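Local coordinates for protein Ent-copalyl diphosphate synthase (Streptomyces platensis, PDB 5BP8) that belongs to the class II terpene cyclases, related to squalene-hopene cyclase, and is folded mainly from alpha helices joined by loops, at residues T449-M460 with V471-L482. Sequence-based numbering, arbitrary orientation.
With SO4 (sulfate ion), chain D.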
ATOM      1  N   THR A 449       2.470 -15.598   2.840  1.00 19.72           N
ATOM      2  CA  THR A 449       3.944 -15.482   2.783  1.00 20.35           C
ATOM      3  C   THR A 449       4.404 -14.230   3.548  1.00 19.78           C
ATOM      4  O   THR A 449       5.294 -14.321   4.434  1.00 20.48           O
ATOM      5  CB  THR A 449       4.407 -15.412   1.317  1.00 20.62           C
ATOM      6  OG1 THR A 449       4.204 -16.697   0.703  1.00 20.70           O
ATOM      7  CG2 THR A 449       5.903 -15.028   1.180  1.00 20.68           C
ATOM      8  N   GLU A 450       3.772 -13.081   3.251  1.00 18.49           N
ATOM      9  CA  GLU A 450       4.213 -11.826   3.865  1.00 18.11           C
ATOM     10  C   GLU A 450       4.142 -11.887   5.391  1.00 18.26           C
ATOM     11  O   GLU A 450       5.118 -11.619   6.087  1.00 18.17           O
ATOM     12  CB  GLU A 450       3.377 -10.657   3.349  1.00 18.06           C
ATOM     13  CG  GLU A 450       3.788  -9.305   3.921  1.00 18.10           C
ATOM     14  CD  GLU A 450       2.972  -8.138   3.390  1.00 18.39           C
ATOM     15  OE1 GLU A 450       1.994  -8.371   2.619  1.00 17.37           O
ATOM     16  OE2 GLU A 450       3.319  -6.997   3.750  1.00 18.50           O
ATOM     17  N   GLU A 451       2.975 -12.274   5.919  1.00 17.44           N
ATOM     18  CA  GLU A 451       2.763 -12.202   7.355  1.00 18.36           C
ATOM     19  C   GLU A 451       3.554 -13.277   8.109  1.00 19.42           C
ATOM     20  O   GLU A 451       4.062 -13.028   9.214  1.00 20.09           O
ATOM     21  CB  GLU A 451       1.274 -12.240   7.696  1.00 18.24           C
ATOM     22  CG  GLU A 451       0.490 -11.085   7.060  1.00 17.82           C
ATOM     23  CD  GLU A 451      -1.010 -11.296   7.075  1.00 18.17           C
ATOM     24  OE1 GLU A 451      -1.513 -12.063   6.228  1.00 18.76           O
ATOM     25  OE2 GLU A 451      -1.697 -10.672   7.910  1.00 19.52           O
ATOM     26  N   THR A 452       3.670 -14.449   7.504  1.00 19.74           N
ATOM     27  CA  THR A 452       4.489 -15.506   8.050  1.00 21.26           C
ATOM     28  C   THR A 452       5.955 -15.029   8.139  1.00 21.39           C
ATOM     29  O   THR A 452       6.626 -15.207   9.191  1.00 21.95           O
ATOM     30  CB  THR A 452       4.384 -16.789   7.205  1.00 21.48           C
ATOM     31  OG1 THR A 452       3.014 -17.229   7.151  1.00 20.90           O
ATOM     32  CG2 THR A 452       5.257 -17.891   7.814  1.00 22.30           C
ATOM     33  N   ALA A 453       6.434 -14.434   7.052  1.00 20.46           N
ATOM     34  CA  ALA A 453       7.813 -13.907   7.001  1.00 20.42           C
ATOM     35  C   ALA A 453       8.080 -12.931   8.117  1.00 20.49           C
ATOM     36  O   ALA A 453       9.140 -13.020   8.781  1.00 20.92           O
ATOM     37  CB  ALA A 453       8.112 -13.261   5.656  1.00 20.12           C
ATOM     38  N   TYR A 454       7.131 -12.018   8.373  1.00 19.82           N
ATOM     39  CA  TYR A 454       7.309 -11.049   9.462  1.00 20.67           C
ATOM     40  C   TYR A 454       7.468 -11.719  10.830  1.00 21.09           C
ATOM     41  O   TYR A 454       8.300 -11.295  11.638  1.00 21.56           O
ATOM     42  CB  TYR A 454       6.176 -10.015   9.521  1.00 20.40           C
ATOM     43  CG  TYR A 454       6.035  -9.170   8.254  1.00 20.04           C
ATOM     44  CD1 TYR A 454       7.136  -8.886   7.440  1.00 20.88           C
ATOM     45  CD2 TYR A 454       4.818  -8.599   7.928  1.00 19.69           C
ATOM     46  CE1 TYR A 454       7.009  -8.106   6.297  1.00 21.67           C
ATOM     47  CE2 TYR A 454       4.674  -7.813   6.796  1.00 19.82           C
ATOM     48  CZ  TYR A 454       5.776  -7.568   5.985  1.00 20.35           C
ATOM     49  OH  TYR A 454       5.681  -6.824   4.831  1.00 19.31           O
HETATM   50  N   MSE A 455       6.654 -12.734  11.101  1.00 21.16           N
HETATM   51  CA  MSE A 455       6.723 -13.432  12.385  1.00 22.23           C
HETATM   52  C   MSE A 455       7.968 -14.262  12.525  1.00 23.35           C
HETATM   53  O   MSE A 455       8.555 -14.324  13.624  1.00 23.50           O
HETATM   54  CB  MSE A 455       5.457 -14.259  12.620  1.00 22.70           C
HETATM   55  CG  MSE A 455       4.267 -13.326  12.830  1.00 22.25           C
HETATM   56 SE   MSE A 455       4.395 -12.133  14.382  0.65 23.07          SE
HETATM   57  CE  MSE A 455       5.057 -10.508  13.545  1.00 22.44           C
ATOM     58  N   VAL A 456       8.402 -14.922  11.465  1.00 22.66           N
ATOM     59  CA  VAL A 456       9.654 -15.681  11.531  1.00 24.05           C
ATOM     60  C   VAL A 456      10.829 -14.735  11.865  1.00 25.33           C
ATOM     61  O   VAL A 456      11.658 -15.039  12.761  1.00 25.45           O
ATOM     62  CB  VAL A 456       9.911 -16.477  10.237  1.00 23.87           C
ATOM     63  CG1 VAL A 456      11.340 -16.983  10.171  1.00 25.13           C
ATOM     64  CG2 VAL A 456       8.927 -17.628  10.131  1.00 24.46           C
ATOM     65  N   GLN A 457      10.876 -13.587  11.193  1.00 24.71           N
ATOM     66  CA  GLN A 457      11.891 -12.569  11.483  1.00 25.94           C
ATOM     67  C   GLN A 457      11.841 -12.085  12.917  1.00 26.61           C
ATOM     68  O   GLN A 457      12.886 -12.006  13.572  1.00 26.35           O
ATOM     69  CB  GLN A 457      11.738 -11.346  10.602  1.00 28.20           C
ATOM     70  CG  GLN A 457      12.088 -11.576   9.156  1.00 30.10           C
ATOM     71  CD  GLN A 457      12.057 -10.287   8.364  1.00 33.57           C
ATOM     72  OE1 GLN A 457      12.650  -9.276   8.776  1.00 34.55           O
ATOM     73  NE2 GLN A 457      11.374 -10.316   7.215  1.00 35.08           N
ATOM     74  N   LEU A 458      10.639 -11.754  13.399  1.00 25.85           N
ATOM     75  CA  LEU A 458      10.455 -11.300  14.772  0.60 24.66           C
ATOM     76  C   LEU A 458      11.018 -12.320  15.743  1.00 27.06           C
ATOM     77  O   LEU A 458      11.795 -11.968  16.646  1.00 27.70           O
ATOM     78  CB  LEU A 458       8.976 -11.048  15.080  0.60 23.09           C
ATOM     79  CG  LEU A 458       8.610 -10.630  16.508  0.60 22.96           C
ATOM     80  CD1 LEU A 458       9.479  -9.493  17.006  0.60 24.19           C
ATOM     81  CD2 LEU A 458       7.141 -10.232  16.618  0.60 22.70           C
ATOM     82  N   LEU A 459      10.609 -13.584  15.581  1.00 27.30           N
ATOM     83  CA  LEU A 459      11.015 -14.637  16.507  1.00 29.52           C
ATOM     84  C   LEU A 459      12.520 -14.893  16.476  1.00 30.44           C
ATOM     85  O   LEU A 459      13.152 -15.017  17.540  1.00 31.27           O
ATOM     86  CB  LEU A 459      10.256 -15.931  16.221  1.00 29.77           C
ATOM     87  CG  LEU A 459       8.750 -15.917  16.513  1.00 29.75           C
ATOM     88  CD1 LEU A 459       8.098 -17.186  15.979  1.00 29.78           C
ATOM     89  CD2 LEU A 459       8.462 -15.767  17.997  1.00 30.74           C
HETATM   90  N   MSE A 460      13.094 -14.956  15.281  1.00 29.59           N
HETATM   91  CA  MSE A 460      14.537 -15.221  15.148  1.00 31.85           C
HETATM   92  C   MSE A 460      15.376 -14.058  15.612  1.00 33.56           C
HETATM   93  O   MSE A 460      16.371 -14.245  16.363  1.00 34.06           O
HETATM   94  CB  MSE A 460      14.887 -15.654  13.731  1.00 31.83           C
HETATM   95  CG  MSE A 460      14.254 -16.976  13.328  1.00 33.25           C
HETATM   96 SE   MSE A 460      14.892 -18.507  14.400  0.65 39.15          SE
HETATM   97  CE  MSE A 460      13.923 -18.429  16.084  1.00 41.31           C
ATOM     98  N   VAL A 471      10.089 -21.012  20.791  1.00 39.23           N
ATOM     99  CA  VAL A 471      10.434 -19.935  19.881  1.00 38.97           C
ATOM    100  C   VAL A 471      11.065 -20.505  18.621  1.00 40.38           C
ATOM    101  O   VAL A 471      10.610 -20.222  17.506  1.00 38.03           O
ATOM    102  CB  VAL A 471      11.341 -18.892  20.581  1.00 39.41           C
ATOM    103  CG1 VAL A 471      11.964 -17.904  19.595  1.00 38.96           C
ATOM    104  CG2 VAL A 471      10.532 -18.124  21.616  1.00 38.77           C
ATOM    105  N   ALA A 472      12.091 -21.333  18.788  1.00 39.97           N
ATOM    106  CA  ALA A 472      12.780 -21.901  17.640  1.00 40.24           C
ATOM    107  C   ALA A 472      11.891 -22.857  16.844  1.00 39.15           C
ATOM    108  O   ALA A 472      11.928 -22.836  15.613  1.00 39.25           O
ATOM    109  CB  ALA A 472      14.087 -22.571  18.057  1.00 42.43           C
ATOM    110  N   ARG A 473      11.069 -23.651  17.526  1.00 37.49           N
ATOM    111  CA  ARG A 473      10.192 -24.591  16.831  1.00 38.48           C
ATOM    112  C   ARG A 473       9.115 -23.826  16.042  1.00 35.57           C
ATOM    113  O   ARG A 473       8.769 -24.202  14.922  1.00 34.41           O
ATOM    114  CB  ARG A 473       9.545 -25.588  17.801  1.00 41.23           C
ATOM    115  CG  ARG A 473      10.551 -26.523  18.483  1.00 44.13           C
ATOM    116  CD  ARG A 473       9.905 -27.664  19.262  1.00 47.28           C
ATOM    117  NE  ARG A 473       9.135 -27.199  20.418  1.00 48.53           N
ATOM    118  CZ  ARG A 473       9.636 -26.891  21.616  1.00 51.45           C
ATOM    119  NH1 ARG A 473      10.938 -27.001  21.872  1.00 53.05           N
ATOM    120  NH2 ARG A 473       8.819 -26.467  22.581  1.00 52.24           N
ATOM    121  N   SER A 474       8.591 -22.762  16.644  1.00 33.82           N
ATOM    122  CA  SER A 474       7.596 -21.926  15.969  1.00 32.41           C
ATOM    123  C   SER A 474       8.167 -21.331  14.689  1.00 31.08           C
ATOM    124  O   SER A 474       7.549 -21.426  13.624  1.00 31.44           O
ATOM    125  CB  SER A 474       7.106 -20.810  16.894  1.00 32.37           C
ATOM    126  OG  SER A 474       6.219 -19.913  16.214  1.00 30.45           O
ATOM    127  N   ALA A 475       9.335 -20.706  14.786  1.00 30.98           N
ATOM    128  CA  ALA A 475       9.995 -20.157  13.609  1.00 31.31           C
ATOM    129  C   ALA A 475      10.286 -21.222  12.548  1.00 31.26           C
ATOM    130  O   ALA A 475      10.172 -20.954  11.343  1.00 29.26           O
ATOM    131  CB  ALA A 475      11.274 -19.435  13.999  1.00 32.39           C
ATOM    132  N   ALA A 476      10.659 -22.425  12.989  1.00 32.14           N
ATOM    133  CA  ALA A 476      10.885 -23.559  12.074  1.00 33.04           C
ATOM    134  C   ALA A 476       9.627 -23.942  11.314  1.00 30.84           C
ATOM    135  O   ALA A 476       9.690 -24.207  10.122  1.00 31.36           O
ATOM    136  CB  ALA A 476      11.407 -24.782  12.838  1.00 35.12           C
ATOM    137  N   ARG A 477       8.492 -23.978  11.997  1.00 30.12           N
ATOM    138  CA  ARG A 477       7.231 -24.326  11.347  1.00 30.84           C
ATOM    139  C   ARG A 477       6.856 -23.205  10.352  1.00 28.23           C
ATOM    140  O   ARG A 477       6.333 -23.488   9.267  1.00 27.09           O
ATOM    141  CB  ARG A 477       6.105 -24.539  12.377  1.00 32.96           C
ATOM    142  CG  ARG A 477       6.198 -25.868  13.164  1.00 35.97           C
ATOM    143  CD  ARG A 477       4.941 -26.179  13.952  1.00 37.89           C
ATOM    144  NE  ARG A 477       4.541 -25.103  14.864  1.00 39.94           N
ATOM    145  CZ  ARG A 477       4.993 -24.932  16.108  1.00 42.10           C
ATOM    146  NH1 ARG A 477       5.888 -25.759  16.643  1.00 42.46           N
ATOM    147  NH2 ARG A 477       4.547 -23.912  16.832  1.00 42.68           N
ATOM    148  N   GLY A 478       7.132 -21.956  10.742  1.00 26.54           N
ATOM    149  CA  GLY A 478       6.972 -20.780   9.856  1.00 26.26           C
ATOM    150  C   GLY A 478       7.762 -20.966   8.579  1.00 27.19           C
ATOM    151  O   GLY A 478       7.228 -20.837   7.471  1.00 26.31           O
ATOM    152  N   CYS A 479       9.038 -21.336   8.728  1.00 27.44           N
ATOM    153  CA  CYS A 479       9.893 -21.579   7.582  1.00 29.08           C
ATOM    154  C   CYS A 479       9.401 -22.729   6.705  1.00 29.72           C
ATOM    155  O   CYS A 479       9.415 -22.636   5.468  1.00 29.70           O
ATOM    156  CB  CYS A 479      11.355 -21.806   8.008  1.00 30.23           C
ATOM    157  SG  CYS A 479      12.192 -20.305   8.537  1.00 31.68           S
ATOM    158  N   ASP A 480       8.943 -23.802   7.340  1.00 31.39           N
ATOM    159  CA  ASP A 480       8.318 -24.906   6.621  1.00 31.77           C
ATOM    160  C   ASP A 480       7.144 -24.420   5.775  1.00 29.72           C
ATOM    161  O   ASP A 480       7.022 -24.791   4.617  1.00 30.06           O
ATOM    162  CB  ASP A 480       7.813 -25.966   7.598  1.00 33.57           C
ATOM    163  CG  ASP A 480       8.935 -26.747   8.252  1.00 37.00           C
ATOM    164  OD1 ASP A 480      10.091 -26.704   7.763  1.00 40.73           O
ATOM    165  OD2 ASP A 480       8.648 -27.387   9.275  1.00 39.11           O
ATOM    166  N   ALA A 481       6.288 -23.578   6.348  1.00 28.41           N
ATOM    167  CA  ALA A 481       5.179 -23.022   5.584  1.00 27.75           C
ATOM    168  C   ALA A 481       5.647 -22.210   4.374  1.00 27.58           C
ATOM    169  O   ALA A 481       5.057 -22.286   3.282  1.00 29.94           O
ATOM    170  CB  ALA A 481       4.261 -22.186   6.477  1.00 26.86           C
ATOM    171  N   LEU A 482       6.693 -21.414   4.560  1.00 27.43           N
ATOM    172  CA  LEU A 482       7.221 -20.602   3.476  1.00 27.31           C
ATOM    173  C   LEU A 482       7.799 -21.447   2.342  1.00 28.58           C
ATOM    174  O   LEU A 482       7.648 -21.107   1.158  1.00 27.68           O
ATOM    175  CB  LEU A 482       8.283 -19.625   4.002  1.00 26.55           C
ATOM    176  CG  LEU A 482       7.789 -18.528   4.951  1.00 26.03           C
ATOM    177  CD1 LEU A 482       8.978 -17.754   5.508  1.00 25.80           C
ATOM    178  CD2 LEU A 482       6.828 -17.571   4.241  1.00 25.41           C
TER
HETATM  179  S   SO4 D 703       5.554 -26.705  20.482  1.00 66.11           S
HETATM  180  O1  SO4 D 703       6.064 -26.776  21.877  1.00 68.86           O
HETATM  181  O2  SO4 D 703       4.424 -25.751  20.430  1.00 66.70           O
HETATM  182  O3  SO4 D 703       6.657 -26.267  19.601  1.00 63.77           O
HETATM  183  O4  SO4 D 703       5.066 -28.036  20.043  1.00 64.98           O
HETATM  184  O   HOH W   1       6.397 -18.415   0.667  1.00 25.37           O
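Leu-482 lays its CD2 methyl on the first turn of helix 449-460, 3.6 Å from Thr-449 O, while its CG lies against the methyl of Thr-452. Threonine suits that place because it is two-faced: OG1 of Thr-452 is bonded to Thr-448 O, just before the helix, and to Trp-442 N, and CG2, anti to the backbone N (OG1 chi1 -59°), extends to 3.6 Å from Gly-478 O.

Halfway along, Val-456 fits its two branches to different neighbours, CG1 beside the sulfur of Cys-479 and CG2 over the bare backbone of Gly-478, 3.7 Å from its CA. With small residues at Gly-478 and Ala-475, the backbones draw together, and Val-456 CA lies 4.9 Å from Ala-475 CA.

At the far end Leu-459 turns CD1 to within 3.3 Å of Ser-474 OG, a tight approach to a hydroxyl whose polar partner is Gln-436. Its neighbour Met-460, a selenomethionine, is bent at chi2 and chi3, which curls CE back to 3.5 Å from Ala-475 CB and close to CG1 of Val-471.

The helices run antiparallel at 151°, with axes 9.1 Å apart at their closest, as a helical hairpin consistent with the alpha/alpha architecture of this family. Helix 504-518 borders the pair through Val-456 and Thr-449, and helix 422-435 through Leu-459 and Ser-474. Arg-473 and Arg-477, which take no part in the contact, both bond O3 of a sulfate ion, probably from the crystallisation liquor. Since methyl groups and small residues carry the interface, shape complementarity rather than polar pairing joins the helices, with one water linking Thr-449 OG1 to Leu-482 O at its end.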